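Side-chain contacts in iron aquisition yersiniabactin synthesis enzyme, YbtT (Escherichia coli, PDB 6BA9), which acts as a low-specificity type II thioesterase that maintains production of the metallophore yersiniabactin by its NRPS/PKS pathway: residues S28-W33 with L43-W48; G92-F97 with Y170-Y175; L102-G107 with P184-P189; P5-R10 with S235-I240. The protein carries 1 engineered substitution. One frame throughout, in Å; residues are numbered along the deposited sequence.

Interaction 1 of 4, residues S28-W33 with L43-W48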
loop_
_atom_site.group_PDB
_atom_site.type_symbol
_atom_site.label_atom_id
_atom_site.label_comp_id
_atom_site.label_asym_id
_atom_site.label_seq_id
_atom_site.Cartn_x
_atom_site.Cartn_y
_atom_site.Cartn_z
ATOM N N SER A 28 -10.892 8.715 3.056
ATOM C CA SER A 28 -10.864 9.680 4.148
ATOM C C SER A 28 -9.552 9.641 4.920
ATOM O O SER A 28 -9.128 10.666 5.477
ATOM C CB SER A 28 -12.057 9.451 5.078
ATOM O OG SER A 28 -12.029 8.156 5.639
ATOM N N ALA A 29 -8.893 8.479 4.971
ATOM C CA ALA A 29 -7.634 8.364 5.695
ATOM C C ALA A 29 -6.528 9.198 5.065
ATOM O O ALA A 29 -5.565 9.546 5.758
ATOM C CB ALA A 29 -7.222 6.891 5.777
ATOM N N PHE A 30 -6.663 9.552 3.787
ATOM C CA PHE A 30 -5.639 10.252 3.016
ATOM C C PHE A 30 -6.013 11.706 2.730
ATOM O O PHE A 30 -5.382 12.364 1.894
ATOM C CB PHE A 30 -5.319 9.463 1.736
ATOM C CG PHE A 30 -4.662 8.152 2.012
ATOM C CD1 PHE A 30 -5.412 7.029 2.299
ATOM C CD2 PHE A 30 -3.282 8.041 2.025
ATOM C CE1 PHE A 30 -4.807 5.836 2.590
ATOM C CE2 PHE A 30 -2.671 6.828 2.316
ATOM C CZ PHE A 30 -3.448 5.728 2.602
ATOM N N ARG A 31 -7.004 12.238 3.448
ATOM C CA ARG A 31 -7.435 13.610 3.208
ATOM C C ARG A 31 -6.296 14.606 3.413
ATOM O O ARG A 31 -6.219 15.610 2.702
ATOM C CB ARG A 31 -8.609 13.934 4.134
ATOM C CG ARG A 31 -9.199 15.323 3.954
ATOM C CD ARG A 31 -10.426 15.528 4.836
ATOM N NE ARG A 31 -11.310 14.365 4.783
ATOM C CZ ARG A 31 -12.294 14.194 3.905
ATOM N NH1 ARG A 31 -12.555 15.120 2.984
ATOM N NH2 ARG A 31 -13.025 13.087 3.952
ATOM N N HIS A 32 -5.414 14.352 4.382
ATOM C CA HIS A 32 -4.296 15.263 4.620
ATOM C C HIS A 32 -3.421 15.415 3.380
ATOM O O HIS A 32 -2.876 16.499 3.123
ATOM C CB HIS A 32 -3.469 14.788 5.814
ATOM C CG HIS A 32 -2.250 15.619 6.068
ATOM N ND1 HIS A 32 -2.319 16.962 6.376
ATOM C CD2 HIS A 32 -0.932 15.303 6.054
ATOM C CE1 HIS A 32 -1.098 17.438 6.539
ATOM N NE2 HIS A 32 -0.238 16.452 6.352
ATOM N N TRP A 33 -3.284 14.350 2.588
ATOM C CA TRP A 33 -2.537 14.469 1.340
ATOM C C TRP A 33 -3.202 15.432 0.369
ATOM O O TRP A 33 -2.521 16.086 -0.425
ATOM C CB TRP A 33 -2.390 13.098 0.676
ATOM C CG TRP A 33 -1.382 12.190 1.293
ATOM C CD1 TRP A 33 -0.658 12.388 2.424
ATOM C CD2 TRP A 33 -0.986 10.918 0.781
ATOM N NE1 TRP A 33 0.173 11.318 2.657
ATOM C CE2 TRP A 33 -0.008 10.402 1.647
ATOM C CE3 TRP A 33 -1.360 10.169 -0.339
ATOM C CZ2 TRP A 33 0.602 9.168 1.431
ATOM C CZ3 TRP A 33 -0.758 8.957 -0.551
ATOM C CH2 TRP A 33 0.216 8.467 0.322
ATOM N N LEU A 43 -0.936 12.102 -8.584
ATOM C CA LEU A 43 -1.066 11.157 -7.484
ATOM C C LEU A 43 -2.485 10.616 -7.467
ATOM O O LEU A 43 -3.452 11.389 -7.440
ATOM C CB LEU A 43 -0.801 11.819 -6.138
ATOM C CG LEU A 43 -1.037 10.976 -4.881
ATOM C CD1 LEU A 43 -0.103 9.763 -4.805
ATOM C CD2 LEU A 43 -0.846 11.826 -3.629
ATOM N N SER A 44 -2.607 9.294 -7.481
ATOM C CA SER A 44 -3.899 8.635 -7.357
ATOM C C SER A 44 -3.853 7.640 -6.212
ATOM O O SER A 44 -2.792 7.092 -5.890
ATOM C CB SER A 44 -4.281 7.931 -8.641
ATOM O OG SER A 44 -4.357 8.845 -9.740
ATOM N N LEU A 45 -5.022 7.410 -5.610
ATOM C CA LEU A 45 -5.203 6.470 -4.515
ATOM C C LEU A 45 -6.075 5.317 -4.999
ATOM O O LEU A 45 -7.100 5.534 -5.665
ATOM C CB LEU A 45 -5.897 7.163 -3.327
ATOM C CG LEU A 45 -6.122 6.311 -2.079
ATOM C CD1 LEU A 45 -4.823 5.972 -1.384
ATOM C CD2 LEU A 45 -7.079 7.045 -1.123
ATOM N N VAL A 46 -5.675 4.103 -4.658
ATOM C CA VAL A 46 -6.419 2.894 -5.015
ATOM C C VAL A 46 -7.482 2.636 -3.948
ATOM O O VAL A 46 -7.187 2.667 -2.750
ATOM C CB VAL A 46 -5.470 1.694 -5.137
ATOM C CG1 VAL A 46 -6.233 0.441 -5.540
ATOM C CG2 VAL A 46 -4.377 1.974 -6.147
ATOM N N THR A 47 -8.714 2.374 -4.383
ATOM C CA THR A 47 -9.819 2.014 -3.497
ATOM C C THR A 47 -9.994 0.503 -3.487
ATOM O O THR A 47 -10.155 -0.103 -4.551
ATOM C CB THR A 47 -11.122 2.616 -4.022
ATOM O OG1 THR A 47 -10.967 4.015 -4.261
ATOM C CG2 THR A 47 -12.256 2.385 -3.054
ATOM N N TRP A 48 -9.995 -0.099 -2.306
ATOM C CA TRP A 48 -10.342 -1.508 -2.202
ATOM C C TRP A 48 -11.854 -1.685 -2.382
ATOM O O TRP A 48 -12.646 -0.933 -1.792
ATOM C CB TRP A 48 -9.939 -2.066 -0.844
ATOM C CG TRP A 48 -8.470 -2.013 -0.453
ATOM C CD1 TRP A 48 -8.004 -1.907 0.819
ATOM C CD2 TRP A 48 -7.303 -2.100 -1.306
ATOM N NE1 TRP A 48 -6.628 -1.927 0.832
ATOM C CE2 TRP A 48 -6.173 -2.030 -0.451
ATOM C CE3 TRP A 48 -7.096 -2.216 -2.682
ATOM C CZ2 TRP A 48 -4.870 -2.076 -0.922
ATOM C CZ3 TRP A 48 -5.783 -2.261 -3.150
ATOM C CH2 TRP A 48 -4.690 -2.191 -2.257
#
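L45 sets one of its methyls squarely over the ring of F30: CD1 lies 3.9 Å from the ring centroid and only 11° off the ring normal, a CH-pi contact. The second methyl drops off centre, with CD2 of L45 3.8 Å from CD1 of F30. L45 gets both branches there by holding CG anti to the backbone N (chi1 -178°), and its side chain crosses that of F30 at about a right angle. Two residues back on the same strand, L43 repeats the crossing against W33, but a single methyl does the touching: CD2 of L43 comes 3.7 Å from CE3 of W33 at an oblique approach to the indole. The two aromatic rings also lean on each other, the W33 indole meeting the edge of F30 in its plane while CD2 of F30 lies above the indole near its rim. The contact joins F30 and helix 31-34 to strand 42-46 within one beta-alpha-beta unit of the central sheet. The one polar atom of the W33 indole, NE1, is spent on P229 O. What holds the segments together is therefore buried hydrocarbon and aromatic surface, bound by dispersion and shape rather than by directional bonds.

Interaction 2 of 4, residues G92-F97 with Y170-Y175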
loop_
_atom_site.group_PDB
_atom_site.type_symbol
_atom_site.label_atom_id
_atom_site.label_comp_id
_atom_site.label_asym_id
_atom_site.label_seq_id
_atom_site.Cartn_x
_atom_site.Cartn_y
_atom_site.Cartn_z
ATOM N N GLY A 92 -1.055 -2.494 1.503
ATOM C CA GLY A 92 -0.923 -1.900 0.187
ATOM C C GLY A 92 0.406 -2.200 -0.467
ATOM O O GLY A 92 0.489 -2.242 -1.693
ATOM N N ALA A 93 1.462 -2.406 0.324
ATOM C CA ALA A 93 2.744 -2.778 -0.271
ATOM C C ALA A 93 2.664 -4.140 -0.949
ATOM O O ALA A 93 3.295 -4.360 -1.985
ATOM C CB ALA A 93 3.841 -2.783 0.792
ATOM N N GLN A 94 1.897 -5.066 -0.377
ATOM C CA GLN A 94 1.741 -6.385 -0.971
ATOM C C GLN A 94 1.023 -6.279 -2.304
ATOM O O GLN A 94 1.422 -6.901 -3.289
ATOM C CB GLN A 94 0.972 -7.308 -0.030
ATOM C CG GLN A 94 1.595 -7.495 1.351
ATOM C CD GLN A 94 0.640 -8.084 2.348
ATOM O OE1 GLN A 94 -0.576 -7.895 2.250
ATOM N NE2 GLN A 94 1.170 -8.784 3.333
ATOM N N VAL A 95 -0.043 -5.477 -2.351
ATOM C CA VAL A 95 -0.765 -5.275 -3.601
ATOM C C VAL A 95 0.112 -4.569 -4.626
ATOM O O VAL A 95 0.131 -4.950 -5.804
ATOM C CB VAL A 95 -2.095 -4.534 -3.378
ATOM C CG1 VAL A 95 -2.791 -4.312 -4.713
ATOM C CG2 VAL A 95 -3.011 -5.326 -2.445
ATOM N N ALA A 96 0.850 -3.541 -4.206
ATOM C CA ALA A 96 1.721 -2.812 -5.121
ATOM C C ALA A 96 2.779 -3.736 -5.703
ATOM O O ALA A 96 3.046 -3.689 -6.908
ATOM C CB ALA A 96 2.385 -1.643 -4.391
ATOM N N PHE A 97 3.383 -4.579 -4.867
ATOM C CA PHE A 97 4.365 -5.550 -5.335
ATOM C C PHE A 97 3.765 -6.500 -6.365
ATOM O O PHE A 97 4.330 -6.693 -7.456
ATOM C CB PHE A 97 4.896 -6.326 -4.129
ATOM C CG PHE A 97 5.772 -7.495 -4.484
ATOM C CD1 PHE A 97 6.992 -7.303 -5.095
ATOM C CD2 PHE A 97 5.379 -8.771 -4.183
ATOM C CE1 PHE A 97 7.811 -8.401 -5.391
ATOM C CE2 PHE A 97 6.188 -9.859 -4.475
ATOM C CZ PHE A 97 7.394 -9.666 -5.081
ATOM N N TYR A 170 -7.911 -10.530 6.471
ATOM C CA TYR A 170 -7.762 -11.898 5.979
ATOM C C TYR A 170 -6.892 -11.927 4.723
ATOM O O TYR A 170 -5.979 -12.756 4.607
ATOM C CB TYR A 170 -9.115 -12.576 5.734
ATOM C CG TYR A 170 -8.907 -13.987 5.200
ATOM C CD1 TYR A 170 -8.790 -14.234 3.831
ATOM C CD2 TYR A 170 -8.750 -15.049 6.065
ATOM C CE1 TYR A 170 -8.539 -15.491 3.361
ATOM C CE2 TYR A 170 -8.516 -16.324 5.593
ATOM C CZ TYR A 170 -8.400 -16.536 4.256
ATOM O OH TYR A 170 -8.153 -17.805 3.767
ATOM N N ALA A 171 -7.124 -11.001 3.796
ATOM C CA ALA A 171 -6.300 -10.953 2.589
ATOM C C ALA A 171 -4.838 -10.774 2.943
ATOM O O ALA A 171 -3.962 -11.458 2.407
ATOM C CB ALA A 171 -6.759 -9.808 1.694
ATOM N N THR A 172 -4.544 -9.802 3.806
ATOM C CA THR A 172 -3.156 -9.461 4.041
ATOM C C THR A 172 -2.442 -10.521 4.873
ATOM O O THR A 172 -1.238 -10.716 4.696
ATOM C CB THR A 172 -3.056 -8.051 4.660
ATOM O OG1 THR A 172 -1.704 -7.590 4.588
ATOM C CG2 THR A 172 -3.452 -8.023 6.110
ATOM N N GLU A 173 -3.158 -11.209 5.781
ATOM C CA GLU A 173 -2.518 -12.229 6.615
ATOM C C GLU A 173 -2.367 -13.567 5.894
ATOM O O GLU A 173 -1.406 -14.314 6.158
ATOM C CB GLU A 173 -3.300 -12.368 7.931
ATOM C CG GLU A 173 -3.170 -11.123 8.782
ATOM C CD GLU A 173 -3.965 -11.153 10.056
ATOM O OE1 GLU A 173 -4.692 -12.142 10.322
ATOM O OE2 GLU A 173 -3.891 -10.146 10.781
ATOM N N SER A 174 -3.272 -13.886 4.977
ATOM C CA SER A 174 -3.196 -15.149 4.253
ATOM C C SER A 174 -2.202 -15.092 3.109
ATOM O O SER A 174 -1.887 -16.140 2.529
ATOM C CB SER A 174 -4.576 -15.566 3.745
ATOM O OG SER A 174 -5.066 -14.676 2.763
ATOM N N TYR A 175 -1.696 -13.903 2.790
ATOM C CA TYR A 175 -0.705 -13.701 1.739
ATOM C C TYR A 175 0.666 -14.106 2.261
ATOM O O TYR A 175 1.194 -13.487 3.193
ATOM C CB TYR A 175 -0.718 -12.230 1.321
ATOM C CG TYR A 175 0.343 -11.857 0.313
ATOM C CD1 TYR A 175 1.509 -11.225 0.708
ATOM C CD2 TYR A 175 0.197 -12.155 -1.029
ATOM C CE1 TYR A 175 2.474 -10.877 -0.200
ATOM C CE2 TYR A 175 1.160 -11.802 -1.945
ATOM C CZ TYR A 175 2.305 -11.169 -1.519
ATOM O OH TYR A 175 3.305 -10.791 -2.391
#
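The carboxamide of Q94 reaches across to T172 and uses both its ends. Its oxygen OE1 accepts the hydroxyl of T172, OG1 to OE1 2.6 Å, with the donor tilted 34° from the carbonyl plane. The amide nitrogen does less: NE2 of Q94 makes a weak bond of 3.4 Å to T172 O, in the last turn of helix 155-174. Together, the strong bond and the weak one are consistent with this orientation of the carboxamide. The first torsion of T172, chi1 -166°, puts OG1 on the side opposite the backbone N, where the carboxamide can meet it.

Y175 runs past Q94 in the opposite direction, its ring turned 51° from the amide plane, and CB of Q94 lies over the ring face in a CH-pi contact 4.3 Å from the centroid. At the far end the phenol oxygen OH of Y175 meets the edge of the F97 ring, 3.4 Å from CD2, but its hydrogen-bond partner is E98 OE2. Within 170-175, Y170 O takes S174 N and S174 OG from opposite faces of its carbonyl plane.

Around this pair, I63 of helix 63-77 packs on both Q94 and Y175, while F97 packs on I115 of strand 112-116. The contact thus ties the end of helix 155-174 to helix 91-105, which itself lies against the central sheet.

Interaction 3 of 4, residues L102-G107 with P184-P189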
loop_
_atom_site.group_PDB
_atom_site.type_symbol
_atom_site.label_atom_id
_atom_site.label_comp_id
_atom_site.label_asym_id
_atom_site.label_seq_id
_atom_site.Cartn_x
_atom_site.Cartn_y
_atom_site.Cartn_z
ATOM N N LEU A 102 2.915 -8.159 -12.216
ATOM C CA LEU A 102 2.132 -8.362 -13.433
ATOM C C LEU A 102 2.535 -7.378 -14.526
ATOM O O LEU A 102 2.677 -7.764 -15.692
ATOM C CB LEU A 102 0.639 -8.224 -13.123
ATOM C CG LEU A 102 0.059 -9.293 -12.189
ATOM C CD1 LEU A 102 -1.347 -8.972 -11.788
ATOM C CD2 LEU A 102 0.106 -10.699 -12.830
ATOM N N LEU A 103 2.723 -6.104 -14.191
ATOM C CA LEU A 103 3.052 -5.103 -15.199
ATOM C C LEU A 103 4.430 -5.344 -15.796
ATOM O O LEU A 103 4.627 -5.201 -17.014
ATOM C CB LEU A 103 2.967 -3.702 -14.614
ATOM C CG LEU A 103 1.556 -3.293 -14.231
ATOM C CD1 LEU A 103 1.626 -1.917 -13.620
ATOM C CD2 LEU A 103 0.604 -3.302 -15.415
ATOM N N GLU A 104 5.395 -5.706 -14.951
ATOM C CA GLU A 104 6.741 -6.014 -15.434
ATOM C C GLU A 104 6.712 -7.211 -16.374
ATOM O O GLU A 104 7.330 -7.174 -17.452
ATOM C CB GLU A 104 7.664 -6.270 -14.229
ATOM C CG GLU A 104 9.117 -6.440 -14.559
ATOM C CD GLU A 104 9.948 -6.547 -13.289
ATOM O OE1 GLU A 104 9.746 -5.723 -12.367
ATOM O OE2 GLU A 104 10.754 -7.480 -13.222
ATOM N N GLN A 105 5.977 -8.272 -16.002
ATOM C CA GLN A 105 5.868 -9.469 -16.831
ATOM C C GLN A 105 5.236 -9.155 -18.176
ATOM O O GLN A 105 5.567 -9.783 -19.194
ATOM C CB GLN A 105 4.996 -10.513 -16.143
ATOM C CG GLN A 105 5.568 -11.171 -14.909
ATOM C CD GLN A 105 4.503 -11.966 -14.166
ATOM O OE1 GLN A 105 3.331 -11.983 -14.563
ATOM N NE2 GLN A 105 4.900 -12.622 -13.087
ATOM N N ARG A 106 4.280 -8.238 -18.198
ATOM C CA ARG A 106 3.612 -7.873 -19.441
ATOM C C ARG A 106 4.449 -6.954 -20.325
ATOM O O ARG A 106 3.977 -6.568 -21.402
ATOM C CB ARG A 106 2.283 -7.173 -19.104
ATOM C CG ARG A 106 1.241 -8.098 -18.496
ATOM C CD ARG A 106 0.045 -7.327 -17.920
ATOM N NE ARG A 106 -0.782 -8.211 -17.095
ATOM C CZ ARG A 106 -1.904 -7.841 -16.482
ATOM N NH1 ARG A 106 -2.369 -6.598 -16.590
ATOM N NH2 ARG A 106 -2.553 -8.723 -15.745
ATOM N N GLY A 107 5.653 -6.566 -19.897
ATOM C CA GLY A 107 6.493 -5.680 -20.677
ATOM C C GLY A 107 6.177 -4.213 -20.527
ATOM O O GLY A 107 6.529 -3.416 -21.402
ATOM N N PRO A 184 10.617 -15.386 -9.966
ATOM C CA PRO A 184 11.792 -14.558 -10.202
ATOM C C PRO A 184 11.718 -13.267 -9.423
ATOM O O PRO A 184 10.619 -12.742 -9.152
ATOM C CB PRO A 184 11.736 -14.290 -11.716
ATOM C CG PRO A 184 10.933 -15.422 -12.262
ATOM C CD PRO A 184 9.910 -15.702 -11.220
ATOM N N PRO A 185 12.853 -12.687 -9.053
ATOM C CA PRO A 185 12.843 -11.379 -8.411
ATOM C C PRO A 185 12.376 -10.322 -9.393
ATOM O O PRO A 185 12.488 -10.467 -10.615
ATOM C CB PRO A 185 14.308 -11.162 -8.024
ATOM C CG PRO A 185 15.066 -11.947 -9.033
ATOM C CD PRO A 185 14.228 -13.157 -9.330
ATOM N N LEU A 186 11.830 -9.252 -8.851
ATOM C CA LEU A 186 11.394 -8.145 -9.678
ATOM C C LEU A 186 12.572 -7.261 -10.014
ATOM O O LEU A 186 13.453 -7.039 -9.176
ATOM C CB LEU A 186 10.346 -7.325 -8.928
ATOM C CG LEU A 186 8.992 -7.990 -8.709
ATOM C CD1 LEU A 186 7.965 -6.927 -8.306
ATOM C CD2 LEU A 186 8.518 -8.718 -9.956
ATOM N N ARG A 187 12.606 -6.777 -11.251
ATOM C CA ARG A 187 13.675 -5.912 -11.721
ATOM C C ARG A 187 13.326 -4.437 -11.686
ATOM O O ARG A 187 14.224 -3.600 -11.844
ATOM C CB ARG A 187 14.104 -6.323 -13.124
ATOM C CG ARG A 187 14.918 -7.607 -13.113
ATOM C CD ARG A 187 14.063 -8.825 -13.372
ATOM N NE ARG A 187 14.807 -10.076 -13.170
ATOM C CZ ARG A 187 14.440 -11.249 -13.679
ATOM N NH1 ARG A 187 13.357 -11.337 -14.445
ATOM N NH2 ARG A 187 15.163 -12.336 -13.435
ATOM N N THR A 188 12.068 -4.087 -11.468
ATOM C CA THR A 188 11.715 -2.681 -11.342
ATOM C C THR A 188 12.499 -2.063 -10.182
ATOM O O THR A 188 12.520 -2.631 -9.081
ATOM C CB THR A 188 10.213 -2.566 -11.060
ATOM O OG1 THR A 188 9.450 -3.022 -12.196
ATOM C CG2 THR A 188 9.804 -1.123 -10.748
ATOM N N PRO A 189 13.103 -0.889 -10.359
ATOM C CA PRO A 189 13.824 -0.261 -9.245
ATOM C C PRO A 189 12.884 0.008 -8.082
ATOM O O PRO A 189 11.763 0.497 -8.269
ATOM C CB PRO A 189 14.338 1.043 -9.853
ATOM C CG PRO A 189 14.463 0.734 -11.300
ATOM C CD PRO A 189 13.275 -0.137 -11.609
HETATM O O HOH W 1 10.456 -10.464 -12.617
#
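OE1 of E104 is gripped twice by one residue: the hydroxyl OG1 of T188 donates to it over 2.7 Å, and the backbone N of T188 does so over 3.0 Å. Both come from the same face of the carboxylate; the hydroxyl is on the anti side, while the amide sits well above the plane. OE2 of E104 takes the preceding amide, R187 N, at 2.8 Å and nearly straight (171°), on the syn side. One carboxylate thus spans two successive N-H groups of a loop without regular helix or strand. A water extends the network, donating to OE2 of E104 over 3.1 Å and to P185 O over 2.9 Å. E104 manages the reach with an extended side chain, whose first torsion (chi1 -173°) swings CG away from the backbone N and out to the loop. The R187 side chain crosses it, CB 3.5 Å from OE2, yet its guanidinium stays clear: NH1 is 4.8 Å from OE2, where the opposite charges may still attract though they do not touch.

L186 anchors the loop on its apolar side, packing on F97 and C100 of helix 91-105. Just past E104 that helix ends in a Schellman motif, with G107 at positive phi. In this alpha/beta-hydrolase fold the carboxylate pins the loop entering strand 190-195 to the C-terminal end of the helix.

Interaction 4 of 4, residues P5-R10 with S235-I240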
loop_
_atom_site.group_PDB
_atom_site.type_symbol
_atom_site.label_atom_id
_atom_site.label_comp_id
_atom_site.label_asym_id
_atom_site.label_seq_id
_atom_site.Cartn_x
_atom_site.Cartn_y
_atom_site.Cartn_z
ATOM N N PRO A 5 -8.228 10.201 -8.342
ATOM C CA PRO A 5 -7.153 11.197 -8.373
ATOM C C PRO A 5 -7.124 12.029 -7.099
ATOM O O PRO A 5 -8.166 12.467 -6.603
ATOM C CB PRO A 5 -7.525 12.065 -9.583
ATOM C CG PRO A 5 -9.001 11.961 -9.659
ATOM C CD PRO A 5 -9.340 10.555 -9.243
ATOM N N LEU A 6 -5.920 12.236 -6.555
ATOM C CA LEU A 6 -5.715 13.132 -5.419
ATOM C C LEU A 6 -4.991 14.407 -5.818
ATOM O O LEU A 6 -5.386 15.502 -5.394
ATOM C CB LEU A 6 -4.931 12.446 -4.293
ATOM C CG LEU A 6 -5.528 11.193 -3.638
ATOM C CD1 LEU A 6 -4.689 10.726 -2.469
ATOM C CD2 LEU A 6 -6.962 11.431 -3.186
ATOM N N TRP A 7 -3.927 14.295 -6.609
ATOM C CA TRP A 7 -3.223 15.452 -7.156
ATOM C C TRP A 7 -3.170 15.353 -8.670
ATOM O O TRP A 7 -2.888 14.280 -9.215
ATOM C CB TRP A 7 -1.750 15.556 -6.713
ATOM C CG TRP A 7 -1.451 15.561 -5.271
ATOM C CD1 TRP A 7 -2.277 15.913 -4.240
ATOM C CD2 TRP A 7 -0.215 15.174 -4.679
ATOM N NE1 TRP A 7 -1.622 15.763 -3.050
ATOM C CE2 TRP A 7 -0.354 15.308 -3.290
ATOM C CE3 TRP A 7 1.002 14.728 -5.196
ATOM C CZ2 TRP A 7 0.676 15.010 -2.407
ATOM C CZ3 TRP A 7 2.016 14.419 -4.322
ATOM C CH2 TRP A 7 1.851 14.569 -2.938
ATOM N N PRO A 8 -3.345 16.461 -9.378
ATOM C CA PRO A 8 -2.989 16.490 -10.788
ATOM C C PRO A 8 -1.496 16.741 -10.920
ATOM O O PRO A 8 -0.846 17.270 -10.014
ATOM C CB PRO A 8 -3.781 17.698 -11.293
ATOM C CG PRO A 8 -3.703 18.636 -10.143
ATOM C CD PRO A 8 -3.766 17.792 -8.898
ATOM N N ALA A 9 -0.942 16.336 -12.057
ATOM C CA ALA A 9 0.438 16.681 -12.330
ATOM C C ALA A 9 0.564 18.197 -12.421
ATOM O O ALA A 9 -0.370 18.895 -12.832
ATOM C CB ALA A 9 0.891 16.053 -13.647
ATOM N N ARG A 10 1.720 18.713 -12.022
ATOM C CA ARG A 10 1.969 20.139 -12.184
ATOM C C ARG A 10 3.397 20.376 -12.648
ATOM O O ARG A 10 4.248 19.478 -12.662
ATOM C CB ARG A 10 1.677 20.934 -10.906
ATOM C CG ARG A 10 2.654 20.688 -9.791
ATOM C CD ARG A 10 2.323 21.548 -8.583
ATOM N NE ARG A 10 3.281 21.399 -7.504
ATOM C CZ ARG A 10 3.090 21.873 -6.276
ATOM N NH1 ARG A 10 1.970 22.516 -5.979
ATOM N NH2 ARG A 10 4.008 21.700 -5.342
ATOM N N SER A 235 8.160 13.923 4.789
ATOM C CA SER A 235 9.285 12.995 4.742
ATOM C C SER A 235 9.030 11.855 3.754
ATOM O O SER A 235 9.934 11.451 3.005
ATOM C CB SER A 235 9.548 12.439 6.142
ATOM O OG SER A 235 9.873 13.477 7.051
ATOM N N PHE A 236 7.806 11.316 3.755
ATOM C CA PHE A 236 7.451 10.208 2.866
ATOM C C PHE A 236 7.647 10.598 1.405
ATOM O O PHE A 236 8.347 9.913 0.652
ATOM C CB PHE A 236 5.997 9.826 3.177
ATOM C CG PHE A 236 5.455 8.634 2.407
ATOM C CD1 PHE A 236 5.759 7.338 2.787
ATOM C CD2 PHE A 236 4.566 8.825 1.349
ATOM C CE1 PHE A 236 5.223 6.263 2.103
ATOM C CE2 PHE A 236 4.036 7.748 0.661
ATOM C CZ PHE A 236 4.369 6.473 1.039
ATOM N N PHE A 237 7.056 11.713 0.986
ATOM C CA PHE A 237 7.207 12.128 -0.406
ATOM C C PHE A 237 8.625 12.559 -0.738
ATOM O O PHE A 237 9.084 12.304 -1.852
ATOM C CB PHE A 237 6.163 13.173 -0.798
ATOM C CG PHE A 237 4.776 12.589 -0.886
ATOM C CD1 PHE A 237 4.431 11.766 -1.951
ATOM C CD2 PHE A 237 3.846 12.816 0.101
ATOM C CE1 PHE A 237 3.169 11.205 -2.031
ATOM C CE2 PHE A 237 2.596 12.267 0.028
ATOM C CZ PHE A 237 2.255 11.452 -1.042
ATOM N N THR A 238 9.334 13.186 0.202
ATOM C CA THR A 238 10.730 13.534 -0.038
ATOM C C THR A 238 11.543 12.305 -0.416
ATOM O O THR A 238 12.317 12.330 -1.383
ATOM C CB THR A 238 11.330 14.194 1.199
ATOM O OG1 THR A 238 10.663 15.426 1.433
ATOM C CG2 THR A 238 12.812 14.451 0.982
ATOM N N GLN A 239 11.375 11.208 0.329
ATOM C CA GLN A 239 12.193 10.037 0.042
ATOM C C GLN A 239 11.805 9.406 -1.283
ATOM O O GLN A 239 12.664 8.908 -2.013
ATOM C CB GLN A 239 12.115 9.031 1.188
ATOM C CG GLN A 239 12.696 9.562 2.482
ATOM C CD GLN A 239 14.132 10.037 2.327
ATOM O OE1 GLN A 239 14.909 9.457 1.582
ATOM N NE2 GLN A 239 14.474 11.124 3.013
ATOM N N ILE A 240 10.518 9.410 -1.628
ATOM C CA ILE A 240 10.122 8.894 -2.935
ATOM C C ILE A 240 10.769 9.709 -4.048
ATOM O O ILE A 240 11.403 9.166 -4.955
ATOM C CB ILE A 240 8.585 8.862 -3.052
ATOM C CG1 ILE A 240 8.028 7.854 -2.050
ATOM C CG2 ILE A 240 8.163 8.536 -4.454
ATOM C CD1 ILE A 240 6.521 7.847 -1.945
#
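This is a buried aromatic contact between the first strand and a helix near the C-terminus: W7, on outermost strand 3-7, meets F237 on helix 233-243. The backbones stay far apart, the CA atoms of W7 and F237 being 12.9 Å from each other, so the gap is bridged by the two long side chains coming from opposite directions. The benzo end of the indole does the touching. CH2 of W7 stands over the centre of the F237 ring, 3.7 Å from CZ, and is almost equally near to every atom of that ring. The planes make 47° and the centroids of the W7 six-membered ring and the F237 ring are 4.8 Å apart, an oblique arrangement. F237 is sandwiched, since CD2 of its neighbour F236 lies over the centre of its other face.

Strand 3-7 runs antiparallel to strand 42-46 at the border of the alpha/beta-hydrolase sheet, and it carries a classic beta bulge: L6 and W7 both face L43. The chain turns a corner at L6, and W7 points toward the helix. With CG beside its backbone N (chi1 -55°), the indole extends toward F237 while its NE1 is hydrogen-bonded to W33 O, which helps fix the ring's rotation. W33 also meets F237, their rings edge-to-face, and L43 packs on both W7 and F237. R10 turns back to D40, whose OD1 forms a salt bridge with NE, so the segment after W7 is tied to the chain leading into strand 42-46.

How the interactions relate
Interactions 1 and 4 form one continuous patch at the edge of the sheet, their centres 11 Å apart: L43 O lies 2.8 Å from L6 N on the neighbouring strand, and W33 CZ2 comes 3.8 Å from F236 CE2. Interaction 2 joins on through W48, whose CH2 lies 3.6 Å from V95 CG2. It touches interaction 3 and shares helix 91-105 with it; the two centres are 17 Å apart. Interaction 3 stands off from interaction 1 by 25 Å between centres. Helix 91-105 starts at what is, by the family's usual layout, the nucleophile elbow, where the engineered substitution puts alanine for serine; interaction 2 lies nearer that start, interaction 3 at the far end.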